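Side-chain contacts in BH2331 protein (Bacillus halodurans, PDB 1VL5), which probably transfers methyl groups from S-adenosylmethionine to an acceptor molecule, as other members of the methyltransferase superfamily do: residues V41-T46 against H50-F55; V74-I79 against V87-G92; S171-M176 against I245-R250; M30-L35 against E186-H191; Y155-K158 against S163-R166. One frame throughout, in Å; residues are numbered along the deposited sequence.

Contact 1: residues V41-T46 against H50-F55; sequences VLDVAT and HVANAF
His50, the first residue of the helix, faces Thr46 through the backbone, with its N 4.2 Å from Thr46 O; its imidazole leaves the strand behind and meets the ring of Phe78. A water bridges this turn: it donates to Thr46 O and to Asp43 OD2 and accepts from Val51 N at 2.9 Å. Val51 points at the strand and lays its CB 3.5 Å from Asp43 OD1. Being branched, it also screens the carboxylate with CG1, while its backbone N-H serves the water.

Ala52 makes the direct bond: its N donates to Asp43 OD2 at 3.1 Å, bent to 135° and meeting the oxygen from above the carboxylate plane. From the opposite face, Thr46 OG1 donates to the same oxygen at 2.8 Å, so OD2 is gripped on both faces and by the water as well. The small CB of Ala52, 3.6 Å from Asp43 OD2, lets helix and strand come this close. Asp43 extends toward the helix with CG anti to its backbone N (chi1 -174°), and Thr108 OG1 holds its other oxygen. Helix amides at this end would probably favour a charged carboxylate. One turn on, Phe55 closes the contact apolarly, with CD2 4.4 Å from Val41 CG2.

Strand, tight turn and helix, together with Gly47, Gly49 and Ala52 in a GxGxxA-like pattern, are consistent with the first beta-alpha unit of a Rossmann-type methyltransferase, whose glycine-rich turn in relatives borders the S-adenosylmethionine site.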
# COMPACT_ATOMS: atom_id res chain seq x y z
N VAL A 41 -9.06 -14.01 -6.28
CA VAL A 41 -8.28 -12.95 -5.68
C VAL A 41 -9.17 -11.74 -5.43
O VAL A 41 -9.92 -11.36 -6.31
CB VAL A 41 -7.16 -12.54 -6.60
CG1 VAL A 41 -6.29 -11.39 -5.98
CG2 VAL A 41 -6.30 -13.73 -6.96
N LEU A 42 -9.09 -11.15 -4.23
CA LEU A 42 -9.69 -9.87 -3.95
C LEU A 42 -8.60 -8.80 -3.85
O LEU A 42 -7.71 -8.86 -2.96
CB LEU A 42 -10.46 -9.96 -2.62
CG LEU A 42 -11.01 -8.69 -2.02
CD1 LEU A 42 -12.11 -8.26 -2.90
CD2 LEU A 42 -11.49 -8.86 -0.56
N ASP A 43 -8.66 -7.82 -4.74
CA ASP A 43 -7.74 -6.68 -4.76
C ASP A 43 -8.38 -5.50 -4.05
O ASP A 43 -9.27 -4.86 -4.59
CB ASP A 43 -7.34 -6.34 -6.21
CG ASP A 43 -6.26 -5.24 -6.31
OD1 ASP A 43 -5.45 -5.04 -5.34
OD2 ASP A 43 -6.23 -4.57 -7.37
N VAL A 44 -8.01 -5.32 -2.78
CA VAL A 44 -8.58 -4.32 -1.90
C VAL A 44 -8.00 -2.93 -2.21
O VAL A 44 -6.77 -2.76 -2.26
CB VAL A 44 -8.40 -4.70 -0.40
CG1 VAL A 44 -8.96 -3.65 0.53
CG2 VAL A 44 -9.04 -6.03 -0.10
N ALA A 45 -8.91 -1.95 -2.40
CA ALA A 45 -8.57 -0.57 -2.75
C ALA A 45 -7.81 -0.59 -4.06
O ALA A 45 -6.65 -0.19 -4.17
CB ALA A 45 -7.75 0.07 -1.63
N THR A 46 -8.46 -1.14 -5.07
CA THR A 46 -7.79 -1.39 -6.29
C THR A 46 -7.23 -0.10 -6.95
O THR A 46 -6.22 -0.17 -7.69
CB THR A 46 -8.73 -2.18 -7.24
OG1 THR A 46 -8.00 -2.62 -8.37
CG2 THR A 46 -9.82 -1.34 -7.68
N HIS A 50 -3.86 -1.60 -10.86
CA HIS A 50 -2.62 -2.24 -11.35
C HIS A 50 -2.38 -3.62 -10.80
O HIS A 50 -1.74 -4.42 -11.46
CB HIS A 50 -1.39 -1.39 -11.04
CG HIS A 50 -1.34 -0.11 -11.80
ND1 HIS A 50 -2.17 0.16 -12.86
CD2 HIS A 50 -0.54 0.97 -11.66
CE1 HIS A 50 -1.91 1.36 -13.34
NE2 HIS A 50 -0.92 1.87 -12.64
N VAL A 51 -2.77 -3.86 -9.55
CA VAL A 51 -2.58 -5.20 -8.99
C VAL A 51 -3.53 -6.22 -9.67
O VAL A 51 -3.09 -7.30 -10.09
CB VAL A 51 -2.65 -5.19 -7.45
CG1 VAL A 51 -2.48 -6.60 -6.85
CG2 VAL A 51 -1.57 -4.30 -6.86
N ALA A 52 -4.81 -5.92 -9.72
CA ALA A 52 -5.75 -6.78 -10.39
C ALA A 52 -5.29 -7.05 -11.80
O ALA A 52 -5.42 -8.17 -12.30
CB ALA A 52 -7.18 -6.13 -10.43
N ASN A 53 -4.82 -5.99 -12.47
CA ASN A 53 -4.32 -6.10 -13.85
C ASN A 53 -3.20 -7.14 -13.96
O ASN A 53 -3.22 -7.98 -14.87
CB ASN A 53 -3.72 -4.77 -14.27
CG ASN A 53 -3.33 -4.76 -15.72
OD1 ASN A 53 -4.19 -4.74 -16.60
ND2 ASN A 53 -2.01 -4.71 -15.98
N ALA A 54 -2.24 -7.05 -13.03
CA ALA A 54 -1.11 -7.98 -13.01
C ALA A 54 -1.50 -9.41 -12.69
O ALA A 54 -0.94 -10.32 -13.26
CB ALA A 54 -0.07 -7.48 -12.02
N PHE A 55 -2.46 -9.62 -11.79
CA PHE A 55 -2.82 -10.96 -11.31
C PHE A 55 -3.74 -11.69 -12.29
O PHE A 55 -3.66 -12.94 -12.46
CB PHE A 55 -3.48 -10.89 -9.91
CG PHE A 55 -2.49 -10.94 -8.75
CD1 PHE A 55 -1.63 -9.91 -8.50
CD2 PHE A 55 -2.41 -12.05 -7.95
CE1 PHE A 55 -0.72 -9.96 -7.46
CE2 PHE A 55 -1.54 -12.09 -6.89
CZ PHE A 55 -0.67 -11.04 -6.66
O HOH W 1 -4.63 -2.35 -7.94

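Contact 2: residues V74-I79 against V87-G92; sequences VARAFI and VEYVQG
Helix 74-79 runs almost antiparallel to strand 87-91 (170°), their axes 9.9 Å apart at the closest, with Arg76 abreast of Tyr89 and Ile79 abreast of Val87. Tyr89 makes the largest contribution to the contact, its ring thrust from the strand toward the helix. Arg76 covers one face of that ring: its CB lies 3.9 Å from the centroid, 20° off the ring normal, a CH-pi contact made by the aliphatic root of the side chain. The rest of Arg76 runs extended past the ring to the surface, where NE forms a salt bridge with Glu80. On the other face sits Val87 CG1, from two residues back on the same strand.

Ile79 approaches the ring at its edge, with CD1 3.9 Å from Tyr89 CE2. Its CG2, placed anti to the backbone N by chi1 of -67°, lies only 3.2 Å from Tyr89 OH, a tight fit, and the same methyl also meets Val87 CG2 at 3.7 Å. Ala75 is short enough to let the ring in, its CB 4.3 Å from Tyr89 CE2.

Across the contact no hydrogen bond forms: carbons of the helix hold the ring over one face and at an edge, and the strand's own Val87 covers the other face. Dispersion and shape fix the helix on its strand, while the charge of Arg76 is settled at the helix surface with Glu80.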
# COMPACT_ATOMS: atom_id res chain seq x y z
N VAL A 74 -12.28 3.86 -13.55
CA VAL A 74 -10.93 4.12 -13.98
C VAL A 74 -10.13 2.83 -13.98
O VAL A 74 -9.39 2.58 -14.90
CB VAL A 74 -10.27 5.20 -13.12
CG1 VAL A 74 -8.73 5.18 -13.28
CG2 VAL A 74 -10.85 6.57 -13.50
N ALA A 75 -10.31 2.01 -12.97
CA ALA A 75 -9.64 0.73 -12.92
C ALA A 75 -10.05 -0.09 -14.11
O ALA A 75 -9.23 -0.72 -14.73
CB ALA A 75 -9.99 0.01 -11.66
N ARG A 76 -11.35 -0.12 -14.40
CA ARG A 76 -11.86 -0.93 -15.50
C ARG A 76 -11.30 -0.52 -16.85
O ARG A 76 -11.03 -1.39 -17.70
CB ARG A 76 -13.38 -0.82 -15.54
CG ARG A 76 -14.00 -1.34 -16.80
CD ARG A 76 -15.48 -1.42 -16.74
NE ARG A 76 -16.04 -1.67 -18.07
CZ ARG A 76 -17.34 -1.84 -18.31
NH1 ARG A 76 -18.22 -1.83 -17.32
NH2 ARG A 76 -17.78 -2.03 -19.53
N ALA A 77 -11.17 0.79 -17.06
CA ALA A 77 -10.64 1.30 -18.32
C ALA A 77 -9.22 0.78 -18.51
O ALA A 77 -8.89 0.33 -19.57
CB ALA A 77 -10.66 2.83 -18.39
N PHE A 78 -8.44 0.79 -17.45
CA PHE A 78 -7.10 0.30 -17.56
C PHE A 78 -7.03 -1.23 -17.77
O PHE A 78 -6.36 -1.73 -18.72
CB PHE A 78 -6.33 0.68 -16.31
CG PHE A 78 -4.94 0.11 -16.27
CD1 PHE A 78 -3.97 0.59 -17.11
CD2 PHE A 78 -4.59 -0.85 -15.34
CE1 PHE A 78 -2.68 0.10 -17.05
CE2 PHE A 78 -3.33 -1.34 -15.29
CZ PHE A 78 -2.36 -0.86 -16.12
N ILE A 79 -7.76 -1.96 -16.93
CA ILE A 79 -7.72 -3.42 -16.93
C ILE A 79 -8.31 -3.98 -18.24
O ILE A 79 -7.70 -4.89 -18.90
CB ILE A 79 -8.41 -3.97 -15.65
CG1 ILE A 79 -7.58 -3.59 -14.42
CG2 ILE A 79 -8.69 -5.52 -15.75
CD1 ILE A 79 -8.33 -3.69 -13.11
N VAL A 87 -12.48 -10.10 -14.53
CA VAL A 87 -12.39 -9.21 -13.38
C VAL A 87 -13.78 -8.66 -13.13
O VAL A 87 -14.46 -8.18 -14.05
CB VAL A 87 -11.42 -8.00 -13.59
CG1 VAL A 87 -11.39 -7.11 -12.32
CG2 VAL A 87 -10.00 -8.46 -14.00
N GLU A 88 -14.19 -8.72 -11.87
CA GLU A 88 -15.45 -8.17 -11.40
C GLU A 88 -15.17 -6.95 -10.51
O GLU A 88 -14.34 -7.03 -9.59
CB GLU A 88 -16.22 -9.23 -10.61
CG GLU A 88 -17.60 -8.70 -10.13
CD GLU A 88 -18.57 -9.79 -9.65
OE1 GLU A 88 -18.07 -10.85 -9.21
OE2 GLU A 88 -19.83 -9.56 -9.72
N TYR A 89 -15.85 -5.84 -10.78
CA TYR A 89 -15.64 -4.57 -10.07
C TYR A 89 -16.74 -4.43 -9.03
O TYR A 89 -17.95 -4.58 -9.33
CB TYR A 89 -15.62 -3.40 -11.09
CG TYR A 89 -14.56 -3.62 -12.18
CD1 TYR A 89 -14.84 -4.35 -13.32
CD2 TYR A 89 -13.26 -3.14 -12.03
CE1 TYR A 89 -13.85 -4.58 -14.30
CE2 TYR A 89 -12.26 -3.38 -12.96
CZ TYR A 89 -12.58 -4.09 -14.13
OH TYR A 89 -11.60 -4.33 -15.07
N VAL A 90 -16.34 -4.18 -7.78
CA VAL A 90 -17.24 -4.19 -6.64
C VAL A 90 -16.92 -3.02 -5.71
O VAL A 90 -15.77 -2.77 -5.37
CB VAL A 90 -17.18 -5.55 -5.85
CG1 VAL A 90 -18.11 -5.51 -4.58
CG2 VAL A 90 -17.55 -6.75 -6.77
N GLN A 91 -17.95 -2.31 -5.29
CA GLN A 91 -17.76 -1.13 -4.51
C GLN A 91 -17.93 -1.47 -3.03
O GLN A 91 -18.78 -2.30 -2.68
CB GLN A 91 -18.79 -0.10 -4.96
CG GLN A 91 -18.75 1.22 -4.27
CD GLN A 91 -19.94 2.10 -4.70
OE1 GLN A 91 -20.24 2.24 -5.89
NE2 GLN A 91 -20.63 2.68 -3.72
N GLY A 92 -17.11 -0.86 -2.17
CA GLY A 92 -17.27 -1.00 -0.73
C GLY A 92 -16.03 -0.60 0.06
O GLY A 92 -14.98 -0.21 -0.50

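Contact 3: residues S171-M176 against I245-R250; sequences SDWLKM and ILMKAR
Trp173 lies between two selenomethionine methyls: Met247 CE from the strand covers one face of the indole, and Met176 CE, from the next turn of the same helix, covers the opposite face. The selenium atoms replace natural sulfur. Met247 CE stands 4.0 Å from the centroid of the five-membered ring and 22° off its normal, a CH-pi contact over the face. The selenium itself is farther round, 4.9 Å from that centroid and oblique to the ring, in a Met-aromatic contact; it also packs against Trp173 CB at 3.6 Å. The chain of Met247 goes straight out from the strand and bends only at its last torsion (chi3 -73°), which folds the methyl back over the indole. A long, flexible side chain of this kind can fit itself to the flat ring.

Ile245, two residues earlier on the same side of the strand, reaches in with CD1, which meets Trp173 CD1 at 3.7 Å. Its CG1 takes the position between the backbone N and the carbonyl carbon, and chi2 near 180° then stretches the tip toward the tryptophan. The interface is buried and wholly apolar. Leu138 of strand 134-142 touches both Trp173 and Met247, and Trp168 meets the indole edge-to-face.

Helix 170-180 therefore covers strand 236-250, which runs antiparallel to both 134-142 and 183-195. A reversed strand set between two oppositely running neighbours is characteristic of the class I methyltransferase fold, to which this protein probably belongs.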
# COMPACT_ATOMS: atom_id res chain seq x y z
N SER A 171 6.60 -3.10 13.18
CA SER A 171 6.12 -3.74 14.41
C SER A 171 4.62 -3.59 14.59
O SER A 171 3.98 -4.48 15.16
CB SER A 171 6.83 -3.16 15.64
OG SER A 171 6.69 -1.74 15.64
N ASP A 172 4.06 -2.48 14.10
CA ASP A 172 2.62 -2.24 14.19
C ASP A 172 1.92 -3.26 13.32
O ASP A 172 0.90 -3.81 13.72
CB ASP A 172 2.22 -0.85 13.68
CG ASP A 172 2.66 0.32 14.58
OD1 ASP A 172 2.80 0.14 15.81
OD2 ASP A 172 2.85 1.43 14.02
N TRP A 173 2.42 -3.49 12.11
CA TRP A 173 1.83 -4.50 11.23
C TRP A 173 1.96 -5.93 11.78
O TRP A 173 1.05 -6.72 11.62
CB TRP A 173 2.44 -4.46 9.81
CG TRP A 173 1.92 -3.36 9.01
CD1 TRP A 173 2.61 -2.28 8.55
CD2 TRP A 173 0.58 -3.19 8.59
NE1 TRP A 173 1.77 -1.45 7.86
CE2 TRP A 173 0.52 -1.99 7.87
CE3 TRP A 173 -0.59 -3.96 8.73
CZ2 TRP A 173 -0.66 -1.51 7.33
CZ3 TRP A 173 -1.75 -3.50 8.17
CH2 TRP A 173 -1.78 -2.28 7.46
N LEU A 174 3.09 -6.28 12.36
CA LEU A 174 3.24 -7.57 12.98
C LEU A 174 2.21 -7.82 14.06
O LEU A 174 1.64 -8.93 14.14
CB LEU A 174 4.62 -7.72 13.64
CG LEU A 174 5.89 -7.70 12.79
CD1 LEU A 174 7.09 -7.84 13.74
CD2 LEU A 174 5.89 -8.75 11.75
N LYS A 175 2.00 -6.82 14.92
CA LYS A 175 0.95 -6.91 15.96
C LYS A 175 -0.47 -7.01 15.35
O LYS A 175 -1.27 -7.87 15.76
CB LYS A 175 1.06 -5.73 16.90
CG LYS A 175 2.29 -5.83 17.80
CD LYS A 175 2.62 -4.62 18.68
CE LYS A 175 3.88 -4.91 19.60
NZ LYS A 175 4.03 -6.32 20.36
N MSE A 176 -0.81 -6.16 14.39
CA MSE A 176 -2.11 -6.28 13.72
C MSE A 176 -2.34 -7.63 13.08
O MSE A 176 -3.44 -8.17 13.15
CB MSE A 176 -2.32 -5.15 12.69
CG MSE A 176 -2.63 -3.81 13.38
SE MSE A 176 -3.12 -2.39 12.11
CE MSE A 176 -1.28 -1.75 11.74
N ILE A 245 7.30 -1.98 2.52
CA ILE A 245 7.27 -3.39 2.79
C ILE A 245 6.30 -4.17 1.95
O ILE A 245 5.31 -3.63 1.41
CB ILE A 245 6.95 -3.66 4.29
CG1 ILE A 245 5.64 -2.99 4.66
CG2 ILE A 245 8.13 -3.11 5.19
CD1 ILE A 245 5.26 -3.16 6.12
N LEU A 246 6.57 -5.47 1.89
CA LEU A 246 5.72 -6.47 1.29
C LEU A 246 5.66 -7.63 2.28
O LEU A 246 6.69 -8.26 2.58
CB LEU A 246 6.35 -6.93 -0.04
CG LEU A 246 5.75 -7.89 -1.08
CD1 LEU A 246 6.81 -8.15 -2.11
CD2 LEU A 246 5.35 -9.18 -0.53
N MSE A 247 4.43 -7.91 2.74
CA MSE A 247 4.15 -9.03 3.62
C MSE A 247 3.24 -10.10 2.97
O MSE A 247 2.29 -9.76 2.25
CB MSE A 247 3.58 -8.51 4.94
CG MSE A 247 4.51 -7.60 5.65
SE MSE A 247 3.57 -6.68 7.15
CE MSE A 247 2.59 -5.55 6.02
N LYS A 248 3.63 -11.36 3.15
CA LYS A 248 2.87 -12.54 2.80
C LYS A 248 2.52 -13.18 4.14
O LYS A 248 3.43 -13.65 4.85
CB LYS A 248 3.74 -13.50 1.97
CG LYS A 248 3.04 -14.76 1.45
CD LYS A 248 4.05 -15.72 0.80
CE LYS A 248 3.42 -16.93 0.25
NZ LYS A 248 2.84 -16.74 -1.11
N ALA A 249 1.24 -13.15 4.49
CA ALA A 249 0.74 -13.69 5.75
C ALA A 249 -0.30 -14.78 5.44
O ALA A 249 -1.13 -14.61 4.57
CB ALA A 249 0.11 -12.59 6.59
N ARG A 250 -0.22 -15.92 6.13
CA ARG A 250 -1.12 -17.05 5.94
C ARG A 250 -2.27 -17.07 6.93
O ARG A 250 -2.08 -16.85 8.13
CB ARG A 250 -0.29 -18.32 6.08
CG ARG A 250 -0.96 -19.63 5.71
CD ARG A 250 -1.18 -19.76 4.22
NE ARG A 250 0.02 -19.62 3.43
CZ ARG A 250 0.03 -19.53 2.11
NH1 ARG A 250 -1.12 -19.62 1.44
NH2 ARG A 250 1.17 -19.42 1.44

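Contact 4: residues M30-L35 against E186-H191; sequences MQIAAL and ELHCFH
The last turn of helix 26-33 rests against strand 183-195 through one isoleucine, Ile32, which meets a hydrogen-bonded glutamate-histidine pair, Glu186 and His188. Its CD1 lies 3.7 Å from His188 NE2 and 3.8 Å from Glu186 OE1, so the methyl sits beside the very bond that joins the two polar groups. Glu186 and His188 are two residues apart and both point at the helix from the same side of the strand. Their bond, from NE2 to OE1, is 2.7 Å long and nearly straight (166°). The acceptor lies in the plane of the imidazole, whereas the carboxylate is approached on its anti side, 19° out of plane. This fixes the rotation of the ring and gives the isoleucine a firm surface to pack on.

The second oxygen, Glu186 OE2, turns to the helix end: a water donates to it at 2.7 Å and to Ile32 O at 2.8 Å. Lys248 NZ also bonds to Ile32 O, so this carbonyl in the final turn has two donors; the positive phi of Ala34 then ends the helix. Glutamate suits the place: extended beyond CG (chi2 -180°), it carries one oxygen to the histidine and the other to the water.

The contact is partly exposed. It seats the helix preceding strand 40-44 beside the reversed strand 236-250, on the C-terminal antiparallel pair of a sheet like that of class I methyltransferases.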
# COMPACT_ATOMS: atom_id res chain seq x y z
N MSE A 30 4.27 -10.57 -7.49
CA MSE A 30 3.84 -11.74 -8.21
C MSE A 30 4.70 -12.95 -7.83
O MSE A 30 4.18 -14.03 -7.60
CB MSE A 30 3.95 -11.51 -9.71
CG MSE A 30 3.02 -10.44 -10.29
SE MSE A 30 1.19 -11.01 -10.03
CE MSE A 30 1.34 -12.55 -11.27
N GLN A 31 6.02 -12.77 -7.77
CA GLN A 31 6.95 -13.86 -7.40
C GLN A 31 6.63 -14.40 -6.02
O GLN A 31 6.53 -15.61 -5.84
CB GLN A 31 8.38 -13.31 -7.45
CG GLN A 31 9.50 -14.28 -7.22
CD GLN A 31 10.86 -13.55 -7.06
OE1 GLN A 31 11.03 -12.67 -6.20
NE2 GLN A 31 11.83 -13.93 -7.91
N ILE A 32 6.51 -13.51 -5.04
CA ILE A 32 6.23 -13.90 -3.64
C ILE A 32 4.87 -14.59 -3.52
O ILE A 32 4.71 -15.50 -2.72
CB ILE A 32 6.30 -12.65 -2.68
CG1 ILE A 32 7.72 -12.00 -2.68
CG2 ILE A 32 5.92 -12.99 -1.29
CD1 ILE A 32 8.85 -13.00 -2.64
N ALA A 33 3.92 -14.20 -4.38
CA ALA A 33 2.57 -14.78 -4.35
C ALA A 33 2.58 -16.29 -4.56
O ALA A 33 1.82 -17.03 -3.94
CB ALA A 33 1.68 -14.10 -5.41
N ALA A 34 3.44 -16.74 -5.46
CA ALA A 34 3.63 -18.16 -5.70
C ALA A 34 2.32 -18.76 -6.23
O ALA A 34 1.83 -19.76 -5.76
CB ALA A 34 4.10 -18.87 -4.44
N LEU A 35 1.78 -18.14 -7.27
CA LEU A 35 0.44 -18.46 -7.77
C LEU A 35 0.36 -19.83 -8.33
O LEU A 35 1.31 -20.30 -8.96
CB LEU A 35 0.03 -17.49 -8.84
CG LEU A 35 -0.06 -16.03 -8.48
CD1 LEU A 35 -0.38 -15.29 -9.78
CD2 LEU A 35 -1.12 -15.81 -7.41
N GLU A 186 6.53 -14.16 5.26
CA GLU A 186 7.62 -13.39 4.70
C GLU A 186 7.33 -11.91 4.81
O GLU A 186 6.22 -11.46 4.54
CB GLU A 186 7.86 -13.69 3.20
CG GLU A 186 8.07 -15.14 2.88
CD GLU A 186 8.30 -15.37 1.39
OE1 GLU A 186 9.10 -14.59 0.82
OE2 GLU A 186 7.72 -16.35 0.84
N LEU A 187 8.37 -11.18 5.18
CA LEU A 187 8.40 -9.71 5.23
C LEU A 187 9.64 -9.26 4.44
O LEU A 187 10.74 -9.66 4.75
CB LEU A 187 8.40 -9.22 6.71
CG LEU A 187 8.89 -7.77 6.93
CD1 LEU A 187 8.02 -6.80 6.25
CD2 LEU A 187 8.99 -7.37 8.43
N HIS A 188 9.44 -8.51 3.36
CA HIS A 188 10.53 -7.97 2.52
C HIS A 188 10.47 -6.45 2.64
O HIS A 188 9.38 -5.87 2.60
CB HIS A 188 10.31 -8.40 1.05
CG HIS A 188 10.34 -9.89 0.87
ND1 HIS A 188 11.47 -10.56 0.43
CD2 HIS A 188 9.40 -10.85 1.10
CE1 HIS A 188 11.21 -11.86 0.38
NE2 HIS A 188 9.96 -12.06 0.76
N CYS A 189 11.62 -5.83 2.88
CA CYS A 189 11.70 -4.37 3.06
C CYS A 189 12.46 -3.78 1.93
O CYS A 189 13.39 -4.40 1.47
CB CYS A 189 12.45 -4.03 4.32
SG CYS A 189 11.77 -4.81 5.71
N PHE A 190 12.04 -2.60 1.48
CA PHE A 190 12.68 -1.91 0.37
C PHE A 190 12.84 -0.45 0.70
O PHE A 190 12.16 0.05 1.54
CB PHE A 190 11.80 -1.99 -0.85
CG PHE A 190 11.39 -3.39 -1.21
CD1 PHE A 190 10.32 -3.98 -0.60
CD2 PHE A 190 12.12 -4.12 -2.12
CE1 PHE A 190 9.95 -5.26 -0.92
CE2 PHE A 190 11.78 -5.42 -2.41
CZ PHE A 190 10.68 -5.97 -1.84
N HIS A 191 13.74 0.22 0.02
CA HIS A 191 13.90 1.67 0.14
C HIS A 191 13.84 2.34 -1.23
O HIS A 191 14.29 1.77 -2.19
CB HIS A 191 15.20 1.97 0.85
CG HIS A 191 15.30 1.33 2.21
ND1 HIS A 191 14.97 2.00 3.38
CD2 HIS A 191 15.67 0.08 2.59
CE1 HIS A 191 15.12 1.19 4.41
NE2 HIS A 191 15.56 0.02 3.96
O HOH W 2 6.90 -16.88 -1.67

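Contact 5: residues Y155-K158 against S163-R166; sequences YVEK and SHHR
With its CG anti to the backbone N (chi1 175°), His164 swings its imidazole out of the loop toward the helix, while chi1 of -72° turns the carboxylate arm of Glu157 aside and leaves its CB facing the ring. That methylene sits squarely over the imidazole, 3.5 Å from the centroid and 9° off the normal, a CH-pi contact over the centre of the face. The opposite face has Arg166 N 3.7 Å above it, nearer the rim, so the loop curls round its own histidine and the ring is held flat between helix and backbone. Its rotation is fixed by Asn154, whose OD1 bonds to NE2.

The carboxylate of Glu157 is folded back at chi2 and stands steeply tilted against the ring plane. OE1 is 4.4 Å from His164 ND1, not in contact. Lys158 meets the loop lengthwise: its methylenes pass along the histidine carbonyl, with CD 3.3 Å from His164 O. Its aliphatic stem lies along that carbonyl, and the backbones stay close, the CA atoms of Lys158 and His164 being 5.2 Å apart.

The loop hangs between helix 147-160 and helix 170-180. Arg166 reaches back to the first of these with a salt bridge to Asp150, and His114, before helix 119-129, meets the histidine ring and bonds to the loop backbone. On the helix, Glu157 and Val156 also touch Trp199 of helix 196-202.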
# COMPACT_ATOMS: atom_id res chain seq x y z
N TYR A 155 4.30 13.01 9.30
CA TYR A 155 3.91 14.43 9.18
C TYR A 155 4.17 14.94 7.75
O TYR A 155 3.33 15.57 7.09
CB TYR A 155 4.66 15.30 10.20
CG TYR A 155 4.42 16.79 10.00
CD1 TYR A 155 3.38 17.44 10.63
CD2 TYR A 155 5.23 17.52 9.14
CE1 TYR A 155 3.15 18.82 10.41
CE2 TYR A 155 5.01 18.88 8.91
CZ TYR A 155 3.98 19.54 9.53
OH TYR A 155 3.82 20.93 9.26
N VAL A 156 5.34 14.60 7.24
CA VAL A 156 5.72 14.95 5.88
C VAL A 156 4.82 14.34 4.80
O VAL A 156 4.43 15.01 3.82
CB VAL A 156 7.21 14.55 5.67
CG1 VAL A 156 7.60 14.69 4.24
CG2 VAL A 156 8.14 15.44 6.60
N GLU A 157 4.47 13.06 4.97
CA GLU A 157 3.56 12.39 4.05
C GLU A 157 2.19 13.08 3.98
O GLU A 157 1.58 13.23 2.89
CB GLU A 157 3.35 10.96 4.52
CG GLU A 157 4.50 10.07 4.31
CD GLU A 157 4.83 9.92 2.85
OE1 GLU A 157 3.94 9.58 2.05
OE2 GLU A 157 5.99 10.17 2.51
N LYS A 158 1.71 13.49 5.15
CA LYS A 158 0.42 14.14 5.23
C LYS A 158 0.37 15.58 4.72
O LYS A 158 -0.63 16.02 4.18
CB LYS A 158 -0.16 14.08 6.61
CG LYS A 158 -1.71 14.18 6.58
CD LYS A 158 -2.27 13.71 7.92
CE LYS A 158 -3.73 14.08 8.11
NZ LYS A 158 -4.38 14.43 6.82
N SER A 163 -5.01 13.32 2.33
CA SER A 163 -5.74 12.08 2.62
C SER A 163 -4.91 10.94 3.22
O SER A 163 -5.43 9.84 3.43
CB SER A 163 -6.42 11.58 1.34
OG SER A 163 -5.49 10.90 0.51
N HIS A 164 -3.61 11.17 3.46
CA HIS A 164 -2.75 10.22 4.15
C HIS A 164 -3.23 10.08 5.60
O HIS A 164 -3.38 11.09 6.31
CB HIS A 164 -1.32 10.72 4.13
CG HIS A 164 -0.35 9.89 4.92
ND1 HIS A 164 0.30 8.81 4.39
CD2 HIS A 164 0.07 9.98 6.20
CE1 HIS A 164 1.12 8.31 5.28
NE2 HIS A 164 1.00 8.99 6.40
N HIS A 165 -3.46 8.86 6.05
CA HIS A 165 -3.68 8.64 7.47
C HIS A 165 -2.39 8.29 8.22
O HIS A 165 -1.87 9.07 9.03
CB HIS A 165 -4.75 7.59 7.72
CG HIS A 165 -4.99 7.32 9.17
ND1 HIS A 165 -5.04 8.32 10.12
CD2 HIS A 165 -5.17 6.16 9.85
CE1 HIS A 165 -5.22 7.79 11.31
NE2 HIS A 165 -5.32 6.48 11.18
N ARG A 166 -1.86 7.10 7.95
CA ARG A 166 -0.66 6.67 8.67
C ARG A 166 0.04 5.55 7.96
O ARG A 166 -0.59 4.60 7.50
CB ARG A 166 -1.00 6.23 10.10
CG ARG A 166 0.18 5.72 10.85
CD ARG A 166 -0.06 5.57 12.36
NE ARG A 166 1.02 4.79 12.99
CZ ARG A 166 2.26 5.24 13.18
NH1 ARG A 166 2.60 6.45 12.78
NH2 ARG A 166 3.19 4.47 13.73

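Overall arrangement
Contacts 1 and 2 hold successive beta-alpha-beta units of the parallel half of the sheet; their centres are 9 Å apart, and Ala52 CB meets Ile79 CD1 at 3.8 Å. Contact 4 also touches contact 1, Met30 SE lying 3.4 Å from Phe55 CE1. It is joined to contact 3 by the pairing of strands 183-195 and 236-250, Leu246 O to His188 N at 2.9 Å. Contact 5 links to contact 3 by the salt bridge from Arg166 NH2 to Asp172 OD2, 3.1 Å. Contact 1 flanks the presumed cofactor turn; its centre and that of contact 5 are about 23 Å apart, on opposite sides of the chain's centre.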